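Local coordinates for protein-disulfide isomerase (Novosphingobium aromaticivorans, PDB 3GMF) that probably acts as a thioredoxin-fold thiol-disulfide enzyme that isomerises disulfide bonds in other proteins, at residues 25-31 / 87-93; 54-58 / 79-83; 62-67 / 120-126. All coordinates share one frame; numbering follows the deposited sequence.

Contact 1. Residues 25-31 / 87-93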
loop_
_atom_site.group_PDB
_atom_site.type_symbol
_atom_site.label_atom_id
_atom_site.label_comp_id
_atom_site.label_asym_id
_atom_site.label_seq_id
_atom_site.Cartn_x
_atom_site.Cartn_y
_atom_site.Cartn_z
ATOM N N TYR A 25 3.602 2.338 1.291
ATOM C CA TYR A 25 3.061 3.429 2.165
ATOM C C TYR A 25 4.052 4.534 2.494
ATOM O O TYR A 25 3.645 5.626 2.901
ATOM C CB TYR A 25 2.453 2.874 3.463
ATOM C CG TYR A 25 1.251 1.997 3.208
ATOM C CD1 TYR A 25 0.045 2.561 2.761
ATOM C CD2 TYR A 25 1.306 0.611 3.405
ATOM C CE1 TYR A 25 -1.068 1.775 2.506
ATOM C CE2 TYR A 25 0.163 -0.212 3.145
ATOM C CZ TYR A 25 -1.010 0.396 2.697
ATOM O OH TYR A 25 -2.113 -0.386 2.441
ATOM N N THR A 26 5.346 4.250 2.345
ATOM C CA THR A 26 6.388 5.240 2.706
ATOM C C THR A 26 6.943 5.987 1.497
ATOM O O THR A 26 7.896 6.770 1.615
ATOM C CB THR A 26 7.542 4.594 3.488
ATOM O OG1 THR A 26 8.090 3.491 2.728
ATOM C CG2 THR A 26 7.052 4.116 4.853
ATOM N N CYS A 27 6.358 5.729 0.327
ATOM C CA CYS A 27 6.848 6.297 -0.933
ATOM C C CYS A 27 6.062 7.561 -1.290
ATOM O O CYS A 27 4.831 7.530 -1.387
ATOM C CB CYS A 27 6.722 5.238 -2.050
ATOM S SG CYS A 27 6.989 5.880 -3.718
ATOM N N PRO A 28 6.766 8.686 -1.507
ATOM C CA PRO A 28 6.076 9.942 -1.815
ATOM C C PRO A 28 5.393 9.896 -3.182
ATOM O O PRO A 28 4.356 10.548 -3.389
ATOM C CB PRO A 28 7.225 10.960 -1.825
ATOM C CG PRO A 28 8.437 10.151 -2.220
ATOM C CD PRO A 28 8.237 8.844 -1.505
ATOM N N HIS A 29 5.950 9.108 -4.097
ATOM C CA HIS A 29 5.361 8.949 -5.437
ATOM C C HIS A 29 4.037 8.218 -5.366
ATOM O O HIS A 29 3.103 8.554 -6.085
ATOM C CB HIS A 29 6.327 8.225 -6.379
ATOM C CG HIS A 29 7.665 8.887 -6.509
ATOM N ND1 HIS A 29 7.812 10.186 -6.943
ATOM C CD2 HIS A 29 8.915 8.420 -6.284
ATOM C CE1 HIS A 29 9.098 10.493 -6.978
ATOM N NE2 HIS A 29 9.787 9.439 -6.583
ATOM N N CYS A 30 3.934 7.224 -4.487
ATOM C CA CYS A 30 2.680 6.488 -4.316
ATOM C C CYS A 30 1.589 7.353 -3.699
ATOM O O CYS A 30 0.421 7.250 -4.096
ATOM C CB CYS A 30 2.886 5.251 -3.450
ATOM S SG CYS A 30 3.874 4.017 -4.308
ATOM N N SER A 31 1.967 8.197 -2.733
ATOM C CA SER A 31 1.013 9.151 -2.155
ATOM C C SER A 31 0.481 10.106 -3.221
ATOM O O SER A 31 -0.740 10.231 -3.399
ATOM C CB SER A 31 1.641 9.930 -1.002
ATOM O OG SER A 31 0.726 10.908 -0.517
ATOM N N MET A 87 -2.429 6.740 2.287
ATOM C CA MET A 87 -1.763 7.316 1.120
ATOM C C MET A 87 -2.059 8.804 0.973
ATOM O O MET A 87 -1.136 9.600 0.798
ATOM C CB MET A 87 -2.141 6.583 -0.170
ATOM C CG MET A 87 -1.479 5.234 -0.341
ATOM S SD MET A 87 0.357 5.242 -0.371
ATOM C CE MET A 87 0.561 3.567 -0.941
ATOM N N ARG A 88 -3.343 9.177 1.035
ATOM C CA ARG A 88 -3.727 10.585 0.919
ATOM C C ARG A 88 -3.187 11.454 2.049
ATOM O O ARG A 88 -2.790 12.602 1.814
ATOM C CB ARG A 88 -5.256 10.744 0.826
ATOM C CG ARG A 88 -5.802 10.334 -0.523
ATOM C CD ARG A 88 -7.275 10.750 -0.641
ATOM N NE ARG A 88 -7.719 10.738 -2.030
ATOM C CZ ARG A 88 -7.701 11.803 -2.829
ATOM N NH1 ARG A 88 -8.124 11.701 -4.082
ATOM N NH2 ARG A 88 -7.262 12.970 -2.379
ATOM N N SER A 89 -3.132 10.913 3.260
ATOM C CA SER A 89 -2.690 11.700 4.411
ATOM C C SER A 89 -1.226 11.450 4.778
ATOM O O SER A 89 -0.805 11.761 5.898
ATOM C CB SER A 89 -3.589 11.455 5.626
ATOM O OG SER A 89 -3.339 10.183 6.195
ATOM N N GLN A 90 -0.453 10.901 3.835
ATOM C CA GLN A 90 0.962 10.596 4.089
ATOM C C GLN A 90 1.748 11.749 4.704
ATOM O O GLN A 90 2.454 11.546 5.693
ATOM C CB GLN A 90 1.664 10.143 2.817
ATOM C CG GLN A 90 3.067 9.574 3.058
ATOM C CD GLN A 90 3.773 9.323 1.765
ATOM O OE1 GLN A 90 4.248 10.254 1.117
ATOM N NE2 GLN A 90 3.804 8.064 1.342
ATOM N N ALA A 91 1.610 12.953 4.144
ATOM C CA ALA A 91 2.347 14.118 4.668
ATOM C C ALA A 91 2.041 14.407 6.140
ATOM O O ALA A 91 2.907 14.892 6.869
ATOM C CB ALA A 91 2.117 15.351 3.809
ATOM N N GLN A 92 0.834 14.059 6.583
ATOM C CA GLN A 92 0.421 14.263 7.970
ATOM C C GLN A 92 1.058 13.287 8.957
ATOM O O GLN A 92 1.255 13.654 10.121
ATOM C CB GLN A 92 -1.115 14.222 8.146
ATOM C CG GLN A 92 -1.989 14.660 6.953
ATOM C CD GLN A 92 -1.573 15.977 6.306
ATOM O OE1 GLN A 92 -1.376 16.990 6.982
ATOM N NE2 GLN A 92 -1.453 15.962 4.976
ATOM N N TRP A 93 1.357 12.051 8.530
ATOM C CA TRP A 93 1.886 11.060 9.470
ATOM C C TRP A 93 3.361 10.712 9.282
ATOM O O TRP A 93 3.979 10.178 10.197
ATOM C CB TRP A 93 1.046 9.753 9.540
ATOM C CG TRP A 93 0.963 8.963 8.230
ATOM C CD1 TRP A 93 -0.061 9.001 7.321
ATOM C CD2 TRP A 93 1.933 8.041 7.696
ATOM N NE1 TRP A 93 0.198 8.152 6.266
ATOM C CE2 TRP A 93 1.423 7.571 6.455
ATOM C CE3 TRP A 93 3.184 7.577 8.137
ATOM C CZ2 TRP A 93 2.120 6.652 5.651
ATOM C CZ3 TRP A 93 3.879 6.665 7.334
ATOM C CH2 TRP A 93 3.340 6.216 6.105
#

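Contact 2. Residues 54-58 / 79-83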
loop_
_atom_site.group_PDB
_atom_site.type_symbol
_atom_site.label_atom_id
_atom_site.label_comp_id
_atom_site.label_asym_id
_atom_site.label_seq_id
_atom_site.Cartn_x
_atom_site.Cartn_y
_atom_site.Cartn_z
ATOM N N GLU A 54 -6.020 -4.178 -8.896
ATOM C CA GLU A 54 -5.460 -5.064 -7.908
ATOM C C GLU A 54 -4.313 -4.336 -7.215
ATOM O O GLU A 54 -3.275 -4.086 -7.823
ATOM C CB GLU A 54 -4.937 -6.326 -8.564
ATOM C CG GLU A 54 -4.415 -7.349 -7.596
ATOM C CD GLU A 54 -4.044 -8.633 -8.311
ATOM O OE1 GLU A 54 -4.667 -8.946 -9.353
ATOM O OE2 GLU A 54 -3.141 -9.324 -7.833
ATOM N N VAL A 55 -4.514 -3.978 -5.959
ATOM C CA VAL A 55 -3.496 -3.255 -5.198
ATOM C C VAL A 55 -2.637 -4.272 -4.493
ATOM O O VAL A 55 -3.140 -5.128 -3.767
ATOM C CB VAL A 55 -4.142 -2.272 -4.201
ATOM C CG1 VAL A 55 -3.098 -1.675 -3.249
ATOM C CG2 VAL A 55 -4.858 -1.179 -4.973
ATOM N N ARG A 56 -1.343 -4.203 -4.765
ATOM C CA ARG A 56 -0.408 -5.049 -4.048
ATOM C C ARG A 56 0.482 -4.207 -3.151
ATOM O O ARG A 56 1.046 -3.176 -3.560
ATOM C CB ARG A 56 0.414 -5.920 -4.985
ATOM C CG ARG A 56 -0.416 -6.884 -5.825
ATOM C CD ARG A 56 0.497 -7.615 -6.767
ATOM N NE ARG A 56 -0.233 -8.455 -7.706
ATOM C CZ ARG A 56 0.340 -9.332 -8.521
ATOM N NH1 ARG A 56 1.658 -9.511 -8.501
ATOM N NH2 ARG A 56 -0.408 -10.037 -9.347
ATOM N N ASN A 57 0.568 -4.645 -1.897
ATOM C CA ASN A 57 1.432 -3.980 -0.926
ATOM C C ASN A 57 2.865 -4.414 -1.168
ATOM O O ASN A 57 3.277 -5.527 -0.822
ATOM C CB ASN A 57 1.004 -4.298 0.503
ATOM C CG ASN A 57 -0.401 -3.837 0.800
ATOM O OD1 ASN A 57 -1.290 -4.644 1.079
ATOM N ND2 ASN A 57 -0.611 -2.547 0.744
ATOM N N PHE A 58 3.622 -3.518 -1.781
ATOM C CA PHE A 58 5.030 -3.769 -2.038
ATOM C C PHE A 58 5.768 -3.154 -0.851
ATOM O O PHE A 58 6.002 -1.940 -0.814
ATOM C CB PHE A 58 5.443 -3.097 -3.339
ATOM C CG PHE A 58 6.842 -3.416 -3.762
ATOM C CD1 PHE A 58 7.134 -4.628 -4.367
ATOM C CD2 PHE A 58 7.875 -2.498 -3.537
ATOM C CE1 PHE A 58 8.441 -4.928 -4.753
ATOM C CE2 PHE A 58 9.187 -2.775 -3.927
ATOM C CZ PHE A 58 9.469 -3.986 -4.535
ATOM N N PHE A 79 -10.554 -2.235 3.695
ATOM C CA PHE A 79 -9.177 -2.043 3.153
ATOM C C PHE A 79 -9.016 -0.768 2.372
ATOM O O PHE A 79 -8.105 0.019 2.657
ATOM C CB PHE A 79 -8.711 -3.201 2.246
ATOM C CG PHE A 79 -7.365 -2.936 1.587
ATOM C CD1 PHE A 79 -6.182 -3.115 2.306
ATOM C CD2 PHE A 79 -7.289 -2.462 0.267
ATOM C CE1 PHE A 79 -4.935 -2.847 1.716
ATOM C CE2 PHE A 79 -6.040 -2.193 -0.333
ATOM C CZ PHE A 79 -4.875 -2.383 0.403
ATOM N N PHE A 80 -9.859 -0.587 1.354
ATOM C CA PHE A 80 -9.626 0.480 0.383
ATOM C C PHE A 80 -9.752 1.871 0.970
ATOM O O PHE A 80 -8.967 2.749 0.610
ATOM C CB PHE A 80 -10.462 0.288 -0.890
ATOM C CG PHE A 80 -9.838 -0.662 -1.864
ATOM C CD1 PHE A 80 -8.842 -0.220 -2.735
ATOM C CD2 PHE A 80 -10.206 -2.005 -1.891
ATOM C CE1 PHE A 80 -8.241 -1.092 -3.626
ATOM C CE2 PHE A 80 -9.594 -2.898 -2.794
ATOM C CZ PHE A 80 -8.614 -2.432 -3.653
ATOM N N THR A 81 -10.705 2.069 1.888
ATOM C CA THR A 81 -10.823 3.359 2.572
ATOM C C THR A 81 -9.591 3.644 3.428
ATOM O O THR A 81 -9.068 4.750 3.417
ATOM C CB THR A 81 -12.109 3.497 3.424
ATOM O OG1 THR A 81 -12.391 2.266 4.104
ATOM C CG2 THR A 81 -13.279 3.869 2.538
ATOM N N LEU A 82 -9.116 2.629 4.134
ATOM C CA LEU A 82 -7.963 2.777 5.014
ATOM C C LEU A 82 -6.640 2.962 4.243
ATOM O O LEU A 82 -5.831 3.840 4.589
ATOM C CB LEU A 82 -7.885 1.577 5.950
ATOM C CG LEU A 82 -7.055 1.762 7.226
ATOM C CD1 LEU A 82 -7.363 3.102 7.927
ATOM C CD2 LEU A 82 -7.301 0.583 8.140
ATOM N N HIS A 83 -6.434 2.130 3.231
ATOM C CA HIS A 83 -5.302 2.243 2.305
ATOM C C HIS A 83 -5.240 3.641 1.688
ATOM O O HIS A 83 -4.192 4.279 1.706
ATOM C CB HIS A 83 -5.410 1.161 1.219
ATOM C CG HIS A 83 -4.413 1.300 0.103
ATOM N ND1 HIS A 83 -3.130 0.794 0.184
ATOM C CD2 HIS A 83 -4.515 1.872 -1.119
ATOM C CE1 HIS A 83 -2.484 1.063 -0.939
ATOM N NE2 HIS A 83 -3.309 1.707 -1.751
#

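Contact 3. Residues 62-67 / 120-126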
loop_
_atom_site.group_PDB
_atom_site.type_symbol
_atom_site.label_atom_id
_atom_site.label_comp_id
_atom_site.label_asym_id
_atom_site.label_seq_id
_atom_site.Cartn_x
_atom_site.Cartn_y
_atom_site.Cartn_z
ATOM N N PRO A 62 10.481 -1.306 7.357
ATOM C CA PRO A 62 9.635 -1.719 8.473
ATOM C C PRO A 62 8.525 -0.709 8.826
ATOM O O PRO A 62 7.570 -1.094 9.490
ATOM C CB PRO A 62 10.626 -1.875 9.645
ATOM C CG PRO A 62 11.969 -1.890 9.012
ATOM C CD PRO A 62 11.868 -1.045 7.784
ATOM N N ILE A 63 8.684 0.556 8.428
ATOM C CA ILE A 63 7.611 1.560 8.645
ATOM C C ILE A 63 6.408 1.244 7.732
ATOM O O ILE A 63 5.251 1.159 8.181
ATOM C CB ILE A 63 8.124 2.976 8.410
ATOM C CG1 ILE A 63 9.260 3.280 9.389
ATOM C CG2 ILE A 63 7.010 4.036 8.685
ATOM C CD1 ILE A 63 10.121 4.437 8.909
ATOM N N ASP A 64 6.716 1.058 6.454
ATOM C CA ASP A 64 5.791 0.492 5.444
ATOM C C ASP A 64 5.113 -0.788 5.956
ATOM O O ASP A 64 3.883 -0.911 5.908
ATOM C CB ASP A 64 6.615 0.188 4.186
ATOM C CG ASP A 64 5.771 0.079 2.919
ATOM O OD1 ASP A 64 4.521 0.205 2.963
ATOM O OD2 ASP A 64 6.394 -0.138 1.852
ATOM N N MET A 65 5.927 -1.721 6.462
ATOM C CA MET A 65 5.412 -2.989 7.014
ATOM C C MET A 65 4.380 -2.728 8.111
ATOM O O MET A 65 3.350 -3.391 8.159
ATOM C CB MET A 65 6.542 -3.879 7.565
ATOM C CG MET A 65 6.014 -5.255 8.046
ATOM S SD MET A 65 5.164 -6.327 6.803
ATOM C CE MET A 65 6.646 -7.097 6.135
ATOM N N THR A 66 4.689 -1.781 9.004
ATOM C CA THR A 66 3.788 -1.461 10.127
ATOM C C THR A 66 2.437 -0.958 9.607
ATOM O O THR A 66 1.386 -1.407 10.057
ATOM C CB THR A 66 4.441 -0.430 11.075
ATOM O OG1 THR A 66 5.702 -0.929 11.539
ATOM C CG2 THR A 66 3.524 -0.124 12.301
ATOM N N VAL A 67 2.471 -0.035 8.645
ATOM C CA VAL A 67 1.225 0.435 8.014
ATOM C C VAL A 67 0.462 -0.699 7.300
ATOM O O VAL A 67 -0.765 -0.825 7.431
ATOM C CB VAL A 67 1.500 1.580 7.051
ATOM C CG1 VAL A 67 0.203 2.020 6.420
ATOM C CG2 VAL A 67 2.132 2.735 7.817
ATOM N N ILE A 120 8.024 1.753 16.157
ATOM C CA ILE A 120 7.592 2.518 15.000
ATOM C C ILE A 120 6.178 3.079 15.200
ATOM O O ILE A 120 5.923 4.261 14.924
ATOM C CB ILE A 120 7.654 1.656 13.723
ATOM C CG1 ILE A 120 9.115 1.404 13.356
ATOM C CG2 ILE A 120 6.946 2.348 12.557
ATOM C CD1 ILE A 120 9.302 0.330 12.229
ATOM N N ALA A 121 5.269 2.222 15.647
ATOM C CA ALA A 121 3.873 2.643 15.851
ATOM C C ALA A 121 3.820 3.790 16.872
ATOM O O ALA A 121 3.004 4.710 16.747
ATOM C CB ALA A 121 3.041 1.502 16.298
ATOM N N SER A 122 4.704 3.725 17.867
ATOM C CA SER A 122 4.830 4.798 18.844
ATOM C C SER A 122 5.365 6.091 18.224
ATOM O O SER A 122 4.718 7.151 18.309
ATOM C CB SER A 122 5.710 4.368 20.012
ATOM O OG SER A 122 5.678 5.353 21.028
ATOM N N ASP A 123 6.530 6.001 17.583
ATOM C CA ASP A 123 7.165 7.159 16.948
ATOM C C ASP A 123 6.305 7.840 15.899
ATOM O O ASP A 123 6.352 9.065 15.765
ATOM C CB ASP A 123 8.506 6.784 16.305
ATOM C CG ASP A 123 9.576 6.413 17.315
ATOM O OD1 ASP A 123 9.396 6.598 18.543
ATOM O OD2 ASP A 123 10.630 5.938 16.867
ATOM N N PHE A 124 5.533 7.051 15.143
ATOM C CA PHE A 124 4.711 7.584 14.058
ATOM C C PHE A 124 3.278 7.881 14.491
ATOM O O PHE A 124 2.457 8.318 13.685
ATOM C CB PHE A 124 4.775 6.673 12.824
ATOM C CG PHE A 124 6.079 6.780 12.078
ATOM C CD1 PHE A 124 6.187 7.631 10.986
ATOM C CD2 PHE A 124 7.205 6.052 12.496
ATOM C CE1 PHE A 124 7.396 7.758 10.279
ATOM C CE2 PHE A 124 8.407 6.174 11.821
ATOM C CZ PHE A 124 8.506 7.024 10.705
ATOM N N ARG A 125 3.017 7.675 15.784
ATOM C CA ARG A 125 1.729 8.014 16.398
ATOM C C ARG A 125 0.537 7.311 15.747
ATOM O O ARG A 125 -0.521 7.914 15.507
ATOM C CB ARG A 125 1.529 9.538 16.440
ATOM C CG ARG A 125 2.431 10.260 17.442
ATOM C CD ARG A 125 2.353 11.786 17.267
ATOM N NE ARG A 125 0.989 12.266 17.007
ATOM C CZ ARG A 125 0.073 12.534 17.940
ATOM N NH1 ARG A 125 0.344 12.378 19.233
ATOM N NH2 ARG A 125 -1.131 12.959 17.574
ATOM N N PHE A 126 0.719 6.022 15.457
ATOM C CA PHE A 126 -0.324 5.250 14.776
ATOM C C PHE A 126 -1.507 4.888 15.702
ATOM O O PHE A 126 -2.625 4.644 15.241
ATOM C CB PHE A 126 0.297 4.000 14.139
ATOM C CG PHE A 126 1.121 4.296 12.908
ATOM C CD1 PHE A 126 0.891 5.442 12.146
ATOM C CD2 PHE A 126 2.106 3.394 12.484
ATOM C CE1 PHE A 126 1.643 5.708 10.974
ATOM C CE2 PHE A 126 2.853 3.637 11.331
ATOM C CZ PHE A 126 2.623 4.804 10.571
#

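Contact 1. Residues 25-31 / 87-93
Gln90 reaches across to the loop that leads into helix 28-46, and its amide is held there by backbone carbonyls. Its CG stands opposite the backbone N (chi1 -170°) and the chain runs on extended, which carries the amide as far as Cys27 and Pro28. Gln90 CB starts beside Ser31, 3.5 Å from Ser31 OG. Gln90 CG packs 4.0 Å from Tyr25 O. CD and OE1 lie against Ser31 CB, and Gln90 OE1 also comes within 3.5 Å of Pro28 CA. Gln90 NE2 donates to Tyr25 O at 2.9 Å. Gln90 NE2 also donates to Cys27 O at 3.0 Å. The bond to Cys27 is nearly straight (172°) and lies in the amide plane of Gln90. Both carbonyls are met from above their planes. Cys27 O also takes Ser31 N. In the other direction, Ser31 OG donates to Met87 O at 2.6 Å. Met87 CE touches Tyr25 CD1 and, at 3.8 Å, Cys30 CB; the sulfur makes an oblique Met-aromatic contact with the Tyr25 ring. Trp93 brings the edge of its indole to Tyr25 O, with Trp93 CH2 at 3.3 Å. Cys27 and Cys30 fit the CxxC pattern of a thioredoxin-type active site, and Cys27 SG caps the helix by accepting from Cys30 N. One buried amide thus ties the carbonyls before and after Thr26, which probably steadies the backbone entering this motif.

Contact 2. Residues 54-58 / 79-83
Val55 points from strand 51-57 of the thioredoxin-type sheet into an aromatic patch on helix 76-88. That helix packs on the sheet and probably belongs to a helical insertion of the DsbA kind. The axes of strand 54-57 and helix 79-83 pass 11.7 Å apart at 58°, and side chains fill the space between them. Val55 and His83 approach from opposite directions. Val55 CG1 sits over the face of the His83 imidazole, 4.0 Å from its centroid, in a CH-pi contact. The same methyl meets Phe79 differently, at the ring edge, with Phe79 CZ 4.1 Å from Val55 CG1. Chi1 of Val55 (171°) sends CG1 toward these two rings and leaves CG2 for Phe80, with Phe80 CE1 3.6 Å from Val55 CG2. An alanine here lacks both methyls, and the gap is likely to let the rings of His83, Phe79 and Phe80 shift. Asn57 flanks the patch: its amide plane is turned 68° from the Phe79 ring, and its OD1 is hydrogen-bonded to Asn72. His83 ND1 is bonded to Tyr25 OH, which helps set the rotation of the imidazole facing Val55 CG1. Within the helix, Phe79 CD2 lies over the centre of the Phe80 ring. At the near edge of the imidazole, His83 CE1 comes within 3.6 Å of Val55 CG1, while Asn57 OD1 stays 4.1 Å from Phe79 CE1.

Contact 3. Residues 62-67 / 120-126
Ile120 pushes its side chain into the groove formed by Pro62, Ile63 and Thr66 on the first turn of helix 62-73. Ile120 CD1 goes deepest and rests 3.6 Å from Pro62 CB, close to the Pro62 carbonyl as well. The branch methyl Ile120 CG2 packs against both Ile63 CG1 and Thr66 OG1, 3.7 Å from that oxygen. The Thr66 hydroxyl is turned back on its own helix: Thr66 OG1 donates to Pro62 O at 2.8 Å, so its polar end is satisfied in an apolar setting. The next bump belongs to helix 62-73. Ile63 lays CG2 over the centre of the Phe124 ring, 3.9 Å above its plane, while Ile63 CD1 reaches Phe124 CZ at 3.5 Å. CG2 opposite the backbone N and CG1 beside it (chi1 -61°) let both branches reach that ring. Further along, Thr66 CG2 meets the edge of the Phe126 ring, 3.8 Å from Phe126 CD2, and also touches Ala121 CB. Val67 CG2 closes the row against Phe126 CZ at 3.5 Å. A Schellman motif at Arg125 ends helix 113-123, and the chain turns there with Phe124 and Phe126 both directed at helix 62-73. No hydrogen bond crosses between the two segments. Around it, Leu144 of helix 137-144 touches Thr66 and Ala121, Trp108 meets Phe124 and Ile120, and Trp93 of helix 90-93 packs against Val67, Phe124 and Phe126. Helix 62-73 in turn sends Met65 to helix 147-164.

In the fold
Contact 1 lies about 13 Å, centre to centre, from each of the other two, which are about 17 Å apart. Tyr25 joins all three. Tyr25 OH is 2.7 Å from His83 ND1 of contact 2, a probable hydrogen bond, and Tyr25 N is 2.9 Å from Asp64 OD1 in the helix of contact 3. Trp93 extends contact 1 to contact 3, with Trp93 O 3.5 Å from Phe124 CD1. Contact 2 anchors helix 76-88 on the sheet, contact 1 links the end of that helix to the probable CxxC active site, and contact 3 packs helix against helix. The helices from 62-73 to 137-144 are probably a helical insertion of the DsbA kind.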